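Local coordinates for protein 2,3-dihydroxy-2,3-dihydrophenylpropionate dehydrogenase (Pseudomonas sp. MC1, PDB 5XTF) that oxidises naphthalene cis-dihydrodiol to 1,2-dihydroxynaphthalene, probably passing the hydride to NAD(+), as a tetrameric short-chain dehydrogenase of aromatic hydrocarbon breakdown, at residues Q24-T29 with L98-A103; R79-N84 with Y136-S141; G106-M111 with S170-S175; E146-N151 with P192-N197. All coordinates share one frame; numbering follows the deposited sequence.

Contact 1 (Q24-T29 with L98-A103); sequences QVVSIT and LDCFIA
Asp99 reaches across to the N-terminal end of strand 25-28, where each part of its side chain meets Gln24 or Val25. Its CB lies 3.3 Å from Val25 O. CG, placed beside its own backbone N by chi1 of -62°, faces Gln24 OE1 at 3.2 Å, and the two side chains cross nearly at right angles. At the tip the oxygens part: OD2 accepts from Val25 N at 2.8 Å on its anti side, while OD1 accepts from a water, which in turn accepts weakly from Gln24 NE2. OD1 and Gln24 OE1 are both acceptors, and Arg256 reconciles them, with a salt bridge to Asp99 OD1 and a hydrogen bond to Gln24 OE1. An asparagine here would probably leave the Arg256 guanidinium without its carboxylate mate and turn an NH2 toward either Val25 N or Arg256.

Beyond this corner the strands pair in parallel at the centre of the Rossmann fold, and Asn104, which binds NAD(+), directly follows strand 100-103. Val25 O accepts from both Asp99 N and Cys100 N; the ladder continues with Ser27 N to Cys100 O, Ile102 N to Ser27 O at 2.9 Å and Thr29 N to Ile102 O. On the face turned to helix 34-46, Val26 CG2 touches Cys100 CB and Ile102 CD1, each at 3.9 Å. The other face meets helices 81-95 and 118-150. There Leu98 CD1 rests on Ser27 CB at 3.7 Å, Ser27 OG bonds Ser51, and Thr29 CG2 packs on Phe101 CZ.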
# COMPACT_ATOMS: atom_id res chain seq x y z
N GLN B 24 -12.37 -32.19 5.57
CA GLN B 24 -12.62 -30.77 5.40
C GLN B 24 -13.75 -30.54 4.40
O GLN B 24 -13.96 -31.33 3.48
CB GLN B 24 -11.37 -30.02 4.92
CG GLN B 24 -10.20 -30.09 5.88
CD GLN B 24 -10.51 -29.46 7.21
OE1 GLN B 24 -10.53 -28.24 7.32
NE2 GLN B 24 -10.75 -30.28 8.23
N VAL B 25 -14.46 -29.43 4.60
CA VAL B 25 -15.65 -29.06 3.84
C VAL B 25 -15.54 -27.60 3.45
O VAL B 25 -15.29 -26.74 4.31
CB VAL B 25 -16.92 -29.30 4.67
CG1 VAL B 25 -18.11 -28.70 3.96
CG2 VAL B 25 -17.11 -30.78 4.95
N VAL B 26 -15.75 -27.30 2.16
CA VAL B 26 -15.66 -25.94 1.65
C VAL B 26 -16.94 -25.59 0.90
O VAL B 26 -17.52 -26.44 0.21
CB VAL B 26 -14.44 -25.75 0.73
CG1 VAL B 26 -14.52 -26.67 -0.49
CG2 VAL B 26 -14.32 -24.29 0.29
N SER B 27 -17.37 -24.34 1.01
CA SER B 27 -18.55 -23.86 0.32
C SER B 27 -18.20 -22.65 -0.54
O SER B 27 -17.62 -21.68 -0.04
CB SER B 27 -19.63 -23.49 1.32
OG SER B 27 -20.77 -23.09 0.62
N ILE B 28 -18.59 -22.68 -1.82
CA ILE B 28 -18.08 -21.78 -2.86
C ILE B 28 -19.26 -21.08 -3.55
O ILE B 28 -20.10 -21.76 -4.15
CB ILE B 28 -17.25 -22.56 -3.89
CG1 ILE B 28 -16.16 -23.38 -3.19
CG2 ILE B 28 -16.70 -21.65 -4.99
CD1 ILE B 28 -15.47 -24.43 -4.05
N THR B 29 -19.33 -19.75 -3.49
CA THR B 29 -20.26 -19.01 -4.35
C THR B 29 -19.60 -18.70 -5.70
O THR B 29 -18.39 -18.84 -5.89
CB THR B 29 -20.73 -17.69 -3.72
OG1 THR B 29 -19.71 -16.69 -3.87
CG2 THR B 29 -21.10 -17.85 -2.24
N LEU B 98 -18.72 -26.98 8.49
CA LEU B 98 -18.19 -26.17 7.40
C LEU B 98 -16.82 -25.66 7.84
O LEU B 98 -16.71 -25.04 8.90
CB LEU B 98 -19.12 -25.00 7.07
CG LEU B 98 -18.62 -23.99 6.02
CD1 LEU B 98 -18.54 -24.62 4.62
CD2 LEU B 98 -19.50 -22.79 5.98
N ASP B 99 -15.79 -25.92 7.03
CA ASP B 99 -14.45 -25.45 7.37
C ASP B 99 -14.04 -24.17 6.67
O ASP B 99 -13.28 -23.38 7.24
CB ASP B 99 -13.40 -26.53 7.06
CG ASP B 99 -13.62 -27.79 7.87
OD1 ASP B 99 -13.23 -27.81 9.06
OD2 ASP B 99 -14.19 -28.77 7.32
N CYS B 100 -14.49 -23.92 5.44
CA CYS B 100 -14.03 -22.77 4.68
C CYS B 100 -15.18 -22.23 3.86
O CYS B 100 -15.94 -23.00 3.28
CB CYS B 100 -12.85 -23.14 3.77
SG CYS B 100 -12.11 -21.72 2.87
N PHE B 101 -15.32 -20.91 3.83
CA PHE B 101 -16.29 -20.25 2.97
C PHE B 101 -15.53 -19.37 1.99
O PHE B 101 -14.73 -18.52 2.40
CB PHE B 101 -17.29 -19.40 3.76
CG PHE B 101 -18.25 -18.64 2.89
CD1 PHE B 101 -19.26 -19.31 2.21
CD2 PHE B 101 -18.14 -17.27 2.73
CE1 PHE B 101 -20.14 -18.63 1.39
CE2 PHE B 101 -19.04 -16.59 1.91
CZ PHE B 101 -20.03 -17.27 1.24
N ILE B 102 -15.77 -19.58 0.69
CA ILE B 102 -15.13 -18.83 -0.38
C ILE B 102 -16.20 -17.97 -1.03
O ILE B 102 -17.10 -18.49 -1.71
CB ILE B 102 -14.47 -19.74 -1.41
CG1 ILE B 102 -13.40 -20.62 -0.76
CG2 ILE B 102 -13.88 -18.91 -2.54
CD1 ILE B 102 -12.63 -21.47 -1.75
N ALA B 103 -16.12 -16.67 -0.81
CA ALA B 103 -17.03 -15.72 -1.42
C ALA B 103 -16.38 -15.23 -2.71
O ALA B 103 -15.34 -14.56 -2.66
CB ALA B 103 -17.33 -14.56 -0.47
O HOH W 1 -12.92 -29.64 10.67

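Contact 2 (R79-N84 with Y136-S141); sequences RDHATN and YFSGIS
His81 and Ser138 meet in line, the serine hydroxyl approaching the edge of the imidazole close to its plane. ND1 and Ser138 OG are 2.6 Å apart in an almost straight hydrogen bond (174°), which either group could donate. The ring reaches over because CG of His81 is anti to the backbone N (chi1 -175°), carrying the imidazole away from its own helix and across to helix 118-150. On the same edge, CE1 faces the Ser138 carbonyl oxygen at 3.6 Å, with that oxygen in the ring plane. The far nitrogen is engaged too: a water lies 2.9 Å from His81 NE2 and donates to Ser141 OG at 3.0 Å. Ser138 and Ser141 stand one helical turn apart with matching side-chain torsions, and the ring spans that turn, directly at one end and through water at the other.

This is the packing of two neighbouring helices on one side of the Rossmann sheet. Helix 118-150 also faces the second subunit, as its counterpart does in the four-helix interface of many short-chain dehydrogenases: Trp118 of the second subunit stacks on the His81 ring, and Phe125 of the second subunit meets Phe137.

Asn84, one turn after His81, points at helix 118-150, its CB 4.2 Å from Gly139 CA. Behind the histidine, Asp80 N-caps helix 81-95. Its OD1 accepts both Thr83 N at 3.1 Å, from above the carboxylate plane, and Thr83 OG1 at 2.9 Å through the anti lone pair.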
# COMPACT_ATOMS: atom_id res chain seq x y z
N ARG B 79 -27.24 -12.26 -4.13
CA ARG B 79 -27.77 -11.04 -3.53
C ARG B 79 -28.95 -11.28 -2.62
O ARG B 79 -29.42 -10.33 -2.00
CB ARG B 79 -28.19 -10.05 -4.61
CG ARG B 79 -27.05 -9.47 -5.36
CD ARG B 79 -27.58 -8.63 -6.49
NE ARG B 79 -28.18 -9.45 -7.53
CZ ARG B 79 -28.72 -8.94 -8.63
NH1 ARG B 79 -28.73 -7.62 -8.83
NH2 ARG B 79 -29.26 -9.75 -9.54
N ASP B 80 -29.44 -12.50 -2.50
CA ASP B 80 -30.57 -12.83 -1.65
C ASP B 80 -30.05 -13.57 -0.42
O ASP B 80 -29.47 -14.66 -0.55
CB ASP B 80 -31.59 -13.65 -2.44
CG ASP B 80 -32.75 -14.13 -1.60
OD1 ASP B 80 -32.80 -15.37 -1.33
OD2 ASP B 80 -33.61 -13.30 -1.22
N HIS B 81 -30.25 -12.97 0.76
CA HIS B 81 -29.63 -13.50 1.98
C HIS B 81 -30.10 -14.93 2.27
O HIS B 81 -29.28 -15.80 2.60
CB HIS B 81 -29.93 -12.58 3.17
CG HIS B 81 -29.25 -13.00 4.43
ND1 HIS B 81 -27.88 -13.12 4.52
CD2 HIS B 81 -29.74 -13.34 5.64
CE1 HIS B 81 -27.55 -13.53 5.73
NE2 HIS B 81 -28.66 -13.67 6.44
N ALA B 82 -31.40 -15.19 2.12
CA ALA B 82 -31.94 -16.52 2.38
C ALA B 82 -31.26 -17.58 1.53
O ALA B 82 -31.07 -18.71 1.99
CB ALA B 82 -33.45 -16.53 2.14
N THR B 83 -30.87 -17.24 0.30
CA THR B 83 -30.14 -18.20 -0.52
C THR B 83 -28.79 -18.55 0.11
O THR B 83 -28.38 -19.73 0.10
CB THR B 83 -29.94 -17.63 -1.93
OG1 THR B 83 -31.21 -17.50 -2.59
CG2 THR B 83 -29.01 -18.53 -2.75
N ASN B 84 -28.08 -17.55 0.65
CA ASN B 84 -26.82 -17.82 1.34
C ASN B 84 -27.04 -18.69 2.57
O ASN B 84 -26.25 -19.60 2.84
CB ASN B 84 -26.15 -16.50 1.77
CG ASN B 84 -25.68 -15.67 0.60
OD1 ASN B 84 -26.19 -14.58 0.34
ND2 ASN B 84 -24.68 -16.16 -0.10
N TYR B 136 -20.86 -10.47 -0.26
CA TYR B 136 -19.78 -11.04 0.56
C TYR B 136 -20.12 -10.94 2.04
O TYR B 136 -19.98 -11.91 2.79
CB TYR B 136 -18.44 -10.36 0.28
CG TYR B 136 -17.73 -10.76 -0.99
CD1 TYR B 136 -18.36 -11.53 -1.97
CD2 TYR B 136 -16.42 -10.38 -1.21
CE1 TYR B 136 -17.68 -11.89 -3.14
CE2 TYR B 136 -15.74 -10.72 -2.36
CZ TYR B 136 -16.37 -11.47 -3.31
OH TYR B 136 -15.65 -11.78 -4.43
N PHE B 137 -20.61 -9.76 2.47
CA PHE B 137 -21.08 -9.60 3.85
C PHE B 137 -22.17 -10.61 4.18
O PHE B 137 -22.16 -11.21 5.26
CB PHE B 137 -21.59 -8.18 4.08
CG PHE B 137 -20.51 -7.15 4.33
CD1 PHE B 137 -20.07 -6.32 3.30
CD2 PHE B 137 -19.96 -7.00 5.59
CE1 PHE B 137 -19.08 -5.37 3.53
CE2 PHE B 137 -18.97 -6.06 5.82
CZ PHE B 137 -18.53 -5.25 4.79
N SER B 138 -23.10 -10.82 3.25
CA SER B 138 -24.23 -11.73 3.50
C SER B 138 -23.76 -13.18 3.64
O SER B 138 -24.12 -13.87 4.61
CB SER B 138 -25.25 -11.59 2.38
OG SER B 138 -26.30 -12.55 2.48
N GLY B 139 -22.94 -13.66 2.71
CA GLY B 139 -22.38 -15.00 2.83
C GLY B 139 -21.62 -15.22 4.13
O GLY B 139 -21.77 -16.25 4.79
N ILE B 140 -20.79 -14.25 4.52
CA ILE B 140 -19.98 -14.41 5.74
C ILE B 140 -20.87 -14.40 6.98
O ILE B 140 -20.68 -15.20 7.91
CB ILE B 140 -18.88 -13.34 5.79
CG1 ILE B 140 -17.82 -13.65 4.73
CG2 ILE B 140 -18.29 -13.25 7.19
CD1 ILE B 140 -16.99 -12.48 4.34
N SER B 141 -21.84 -13.48 7.03
CA SER B 141 -22.84 -13.49 8.10
C SER B 141 -23.52 -14.86 8.22
O SER B 141 -23.67 -15.40 9.32
CB SER B 141 -23.87 -12.40 7.83
OG SER B 141 -24.93 -12.46 8.75
O HOH W 2 -27.23 -14.35 8.88

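Contact 3 (G106-M111 with S170-S175); sequences GIWDYM and SCYIAS
Ile107 and Trp108 run extended past the first turn of helix 170-190, and the backbones come nearest where Asp109 faces Tyr172, their CA atoms 5.7 Å apart. Trp108 presents its edge to the face of the Tyr172 ring in a T-shaped stack, planes at 87°, with CD1 standing 3.5 Å above the tyrosine ring centre. The indole is also held by Trp108 NE1 bonding Gly167 O. At the rim of the same tyrosine, Ile107 O lies in the ring plane, 3.3 Å from Tyr172 CE1.

Tyr172 and Lys176, which binds NAD(+), have the Tyr-x-x-x-Lys spacing of the short-chain dehydrogenase signature, and Tyr172 OH bonds Ser159 OG; the contact therefore lines what is probably the active site.

At the root of the tyrosine, Asp109 OD2 accepts from Tyr172 N at 3.2 Å, from above the carboxylate plane. CG of Asp109 sits between its backbone N and carbonyl carbon (chi1 75°), turning the carboxylate to the helix start. Water donates to OD2 at 2.9 Å and accepts from Cys171 N at 3.0 Å, linking a second amide of the opening turn to the carboxylate. Asp109 OD1 closes an Asx turn with Met111 N and also receives Gly169 N.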
# COMPACT_ATOMS: atom_id res chain seq x y z
N GLY B 106 -18.93 -12.66 -8.70
CA GLY B 106 -18.59 -11.30 -9.05
C GLY B 106 -19.30 -10.85 -10.31
O GLY B 106 -19.88 -11.67 -11.03
N ILE B 107 -19.24 -9.54 -10.56
CA ILE B 107 -19.76 -8.95 -11.78
C ILE B 107 -18.87 -7.77 -12.15
O ILE B 107 -18.31 -7.10 -11.29
CB ILE B 107 -21.24 -8.50 -11.64
CG1 ILE B 107 -21.86 -8.20 -13.00
CG2 ILE B 107 -21.38 -7.27 -10.77
CD1 ILE B 107 -23.29 -7.74 -12.91
N TRP B 108 -18.75 -7.53 -13.46
CA TRP B 108 -17.96 -6.44 -14.01
C TRP B 108 -18.85 -5.22 -14.27
O TRP B 108 -20.08 -5.28 -14.16
CB TRP B 108 -17.29 -6.89 -15.32
CG TRP B 108 -16.09 -6.07 -15.71
CD1 TRP B 108 -15.21 -5.45 -14.87
CD2 TRP B 108 -15.64 -5.78 -17.04
NE1 TRP B 108 -14.24 -4.79 -15.60
CE2 TRP B 108 -14.48 -4.98 -16.94
CE3 TRP B 108 -16.11 -6.13 -18.32
CZ2 TRP B 108 -13.78 -4.52 -18.05
CZ3 TRP B 108 -15.42 -5.67 -19.42
CH2 TRP B 108 -14.26 -4.87 -19.29
N ASP B 109 -18.21 -4.10 -14.62
CA ASP B 109 -18.94 -2.90 -15.01
C ASP B 109 -18.67 -2.44 -16.43
O ASP B 109 -19.17 -1.39 -16.83
CB ASP B 109 -18.66 -1.75 -14.03
CG ASP B 109 -17.29 -1.11 -14.21
OD1 ASP B 109 -16.42 -1.69 -14.91
OD2 ASP B 109 -17.09 -0.03 -13.60
N TYR B 110 -17.88 -3.19 -17.20
CA TYR B 110 -17.67 -2.92 -18.63
C TYR B 110 -17.22 -1.48 -18.86
O TYR B 110 -17.72 -0.78 -19.75
CB TYR B 110 -18.93 -3.26 -19.43
CG TYR B 110 -19.32 -4.73 -19.31
CD1 TYR B 110 -18.87 -5.67 -20.23
CD2 TYR B 110 -20.10 -5.18 -18.24
CE1 TYR B 110 -19.20 -7.01 -20.11
CE2 TYR B 110 -20.43 -6.53 -18.11
CZ TYR B 110 -19.98 -7.44 -19.05
OH TYR B 110 -20.30 -8.76 -18.93
N MET B 111 -16.29 -1.02 -18.02
CA MET B 111 -15.62 0.28 -18.15
C MET B 111 -16.61 1.45 -18.15
O MET B 111 -16.36 2.46 -18.81
CB MET B 111 -14.73 0.33 -19.40
CG MET B 111 -13.88 -0.92 -19.64
SD MET B 111 -12.66 -1.23 -18.34
CE MET B 111 -11.66 0.26 -18.43
N SER B 170 -14.91 3.02 -12.61
CA SER B 170 -14.70 3.44 -11.24
C SER B 170 -15.59 2.68 -10.27
O SER B 170 -15.18 2.45 -9.12
CB SER B 170 -14.93 4.95 -11.11
OG SER B 170 -16.26 5.27 -11.48
N CYS B 171 -16.79 2.29 -10.69
CA CYS B 171 -17.62 1.46 -9.81
C CYS B 171 -16.92 0.15 -9.49
O CYS B 171 -16.76 -0.21 -8.31
CB CYS B 171 -18.99 1.18 -10.43
SG CYS B 171 -19.93 2.69 -10.77
N TYR B 172 -16.48 -0.57 -10.52
CA TYR B 172 -15.82 -1.84 -10.30
C TYR B 172 -14.59 -1.67 -9.42
O TYR B 172 -14.41 -2.42 -8.46
CB TYR B 172 -15.44 -2.49 -11.64
CG TYR B 172 -14.84 -3.89 -11.50
CD1 TYR B 172 -15.66 -5.01 -11.33
CD2 TYR B 172 -13.46 -4.08 -11.55
CE1 TYR B 172 -15.11 -6.29 -11.20
CE2 TYR B 172 -12.91 -5.36 -11.42
CZ TYR B 172 -13.74 -6.46 -11.25
OH TYR B 172 -13.16 -7.70 -11.12
N ILE B 173 -13.76 -0.67 -9.71
CA ILE B 173 -12.52 -0.51 -8.95
C ILE B 173 -12.83 -0.16 -7.50
O ILE B 173 -12.16 -0.65 -6.58
CB ILE B 173 -11.60 0.52 -9.62
CG1 ILE B 173 -11.08 -0.05 -10.93
CG2 ILE B 173 -10.45 0.86 -8.72
CD1 ILE B 173 -10.19 0.85 -11.69
N ALA B 174 -13.86 0.65 -7.28
CA ALA B 174 -14.24 1.00 -5.92
C ALA B 174 -14.77 -0.22 -5.17
O ALA B 174 -14.48 -0.41 -3.99
CB ALA B 174 -15.28 2.12 -5.94
N SER B 175 -15.55 -1.07 -5.85
CA SER B 175 -16.06 -2.26 -5.17
C SER B 175 -14.92 -3.21 -4.82
O SER B 175 -14.91 -3.82 -3.74
CB SER B 175 -17.11 -2.98 -6.02
OG SER B 175 -16.54 -3.65 -7.14
O HOH W 3 -18.06 2.70 -13.40

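Contact 4 (E146-N151 with P192-N197); sequences ELKKTN and PEIRVN
Glu193 lays its carboxylate against the last turn of helix 118-150. Its side chain crosses that of Lys148 at about a right angle, with OE2 3.5 Å from Lys148 CD and OE1 3.4 Å from Lys148 CB. The amide of Asn151 stands at 90° to the carboxylate plane and packs by its CG on Glu193 CG at 3.5 Å. Next along the chain, Ile194 CG1 is anti to the carbonyl carbon (chi1 -68°), which sends CD1 into the notch between Leu147 CB and Lys148 CG, 3.7 Å from each. An alanine in place of Glu193 would probably uncover the stem of Lys148 and open a gap beside Asn151.

Further out, Lys148 NZ forms a salt bridge with Glu115 of the second subunit, remaining 4.9 Å from Glu193 OE2, so any help to Glu193 is probably electrostatic and at a distance. A water donates weakly to Asn151 O and accepts from Arg195 NH2 at 3.1 Å. The contact joins the end of the helix in the crossover from strand 100-103 to strand 153-157 with the turn that leads into strand 195-201, away from the cofactor site.

Glu193 OE1 is modelled 2.8 Å from Lys148 O, a doubtful approach of two acceptors. No clear hydrogen bond joins the segments directly; van der Waals packing of the Glu193 and Ile194 side chains holds them, with the water as a weak polar link.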
# COMPACT_ATOMS: atom_id res chain seq x y z
N GLU B 146 -21.09 -21.40 11.87
CA GLU B 146 -20.48 -22.69 11.56
C GLU B 146 -18.96 -22.61 11.46
O GLU B 146 -18.26 -23.56 11.84
CB GLU B 146 -21.07 -23.24 10.27
CG GLU B 146 -22.52 -23.72 10.45
CD GLU B 146 -22.64 -24.88 11.46
OE1 GLU B 146 -21.77 -25.79 11.44
OE2 GLU B 146 -23.58 -24.87 12.29
N LEU B 147 -18.42 -21.49 10.96
CA LEU B 147 -16.97 -21.30 10.95
C LEU B 147 -16.40 -21.20 12.36
O LEU B 147 -15.26 -21.63 12.59
CB LEU B 147 -16.62 -20.05 10.14
CG LEU B 147 -16.97 -20.12 8.65
CD1 LEU B 147 -16.74 -18.80 7.98
CD2 LEU B 147 -16.11 -21.19 7.98
N LYS B 148 -17.15 -20.63 13.31
CA LYS B 148 -16.69 -20.55 14.69
C LYS B 148 -16.59 -21.92 15.35
O LYS B 148 -15.72 -22.12 16.21
CB LYS B 148 -17.62 -19.65 15.50
CG LYS B 148 -17.58 -18.18 15.11
CD LYS B 148 -18.14 -17.31 16.25
CE LYS B 148 -18.25 -15.85 15.84
NZ LYS B 148 -19.05 -15.06 16.83
N LYS B 149 -17.49 -22.84 14.99
CA LYS B 149 -17.46 -24.18 15.55
C LYS B 149 -16.26 -24.97 15.06
O LYS B 149 -15.75 -25.84 15.77
CB LYS B 149 -18.73 -24.93 15.20
CG LYS B 149 -20.00 -24.37 15.83
CD LYS B 149 -21.14 -25.31 15.47
CE LYS B 149 -22.50 -24.69 15.60
NZ LYS B 149 -23.54 -25.75 15.43
N THR B 150 -15.78 -24.67 13.86
CA THR B 150 -14.61 -25.35 13.33
C THR B 150 -13.37 -24.47 13.37
O THR B 150 -12.29 -24.93 12.96
CB THR B 150 -14.88 -25.80 11.90
OG1 THR B 150 -15.15 -24.64 11.10
CG2 THR B 150 -16.10 -26.74 11.85
N ASN B 151 -13.49 -23.23 13.86
CA ASN B 151 -12.46 -22.21 13.77
C ASN B 151 -11.87 -22.20 12.36
O ASN B 151 -10.67 -22.42 12.14
CB ASN B 151 -11.39 -22.42 14.85
CG ASN B 151 -11.92 -22.17 16.25
OD1 ASN B 151 -13.13 -21.93 16.47
ND2 ASN B 151 -11.02 -22.25 17.22
N PRO B 192 -8.76 -14.55 17.26
CA PRO B 192 -7.92 -15.61 16.69
C PRO B 192 -8.71 -16.76 16.08
O PRO B 192 -8.08 -17.67 15.53
CB PRO B 192 -7.14 -16.10 17.90
CG PRO B 192 -8.13 -15.98 19.00
CD PRO B 192 -8.93 -14.73 18.71
N GLU B 193 -10.04 -16.70 16.15
CA GLU B 193 -10.86 -17.87 15.85
C GLU B 193 -10.91 -18.18 14.36
O GLU B 193 -10.77 -19.34 13.95
CB GLU B 193 -12.28 -17.66 16.38
CG GLU B 193 -12.85 -18.86 17.11
CD GLU B 193 -14.34 -18.71 17.43
OE1 GLU B 193 -15.00 -19.76 17.62
OE2 GLU B 193 -14.85 -17.56 17.45
N ILE B 194 -11.14 -17.17 13.53
CA ILE B 194 -11.41 -17.35 12.11
C ILE B 194 -10.40 -16.55 11.31
O ILE B 194 -10.22 -15.35 11.55
CB ILE B 194 -12.84 -16.91 11.76
CG1 ILE B 194 -13.85 -17.88 12.40
CG2 ILE B 194 -13.02 -16.80 10.25
CD1 ILE B 194 -15.26 -17.36 12.33
N ARG B 195 -9.75 -17.20 10.34
CA ARG B 195 -8.84 -16.51 9.43
C ARG B 195 -9.61 -15.95 8.24
O ARG B 195 -10.56 -16.58 7.76
CB ARG B 195 -7.73 -17.44 8.95
CG ARG B 195 -6.70 -17.76 10.00
CD ARG B 195 -5.68 -18.77 9.50
NE ARG B 195 -6.32 -19.94 8.90
CZ ARG B 195 -6.36 -20.18 7.60
NH1 ARG B 195 -5.78 -19.34 6.75
NH2 ARG B 195 -6.97 -21.27 7.14
N VAL B 196 -9.19 -14.79 7.75
CA VAL B 196 -9.85 -14.14 6.63
C VAL B 196 -8.79 -13.61 5.67
O VAL B 196 -7.91 -12.85 6.08
CB VAL B 196 -10.77 -12.98 7.06
CG1 VAL B 196 -11.63 -12.57 5.89
CG2 VAL B 196 -11.64 -13.36 8.25
N ASN B 197 -8.88 -13.99 4.40
CA ASN B 197 -7.88 -13.64 3.41
C ASN B 197 -8.56 -13.44 2.07
O ASN B 197 -9.78 -13.58 1.94
CB ASN B 197 -6.81 -14.72 3.30
CG ASN B 197 -6.05 -14.91 4.58
OD1 ASN B 197 -5.25 -14.06 4.96
ND2 ASN B 197 -6.30 -16.04 5.25
O HOH W 4 -8.67 -22.39 9.43

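How the contacts relate
From the N terminus, contact 1 closes a loop of three beta-alpha units, setting strand 25-28 against strand 100-103 at the sheet centre. Before it closes, contact 2 opens and crosses it, tying the start of helix 81-95 to helix 118-150; Phe101 of contact 1 packs on Gly139. Contact 3 begins just after contact 1 ends and crosses contact 2, joining the loop behind strand 100-103 to helix 170-190. Contact 4 opens within contact 3 and closes beyond it, linking the end of helix 118-150 to strand 195-201; Thr150 OG1 probably hydrogen-bonds Leu98 O of contact 1 at 2.7 Å. Contacts 3 and 4 lie about 29 Å apart between centres, on opposite sides of the chain's centre.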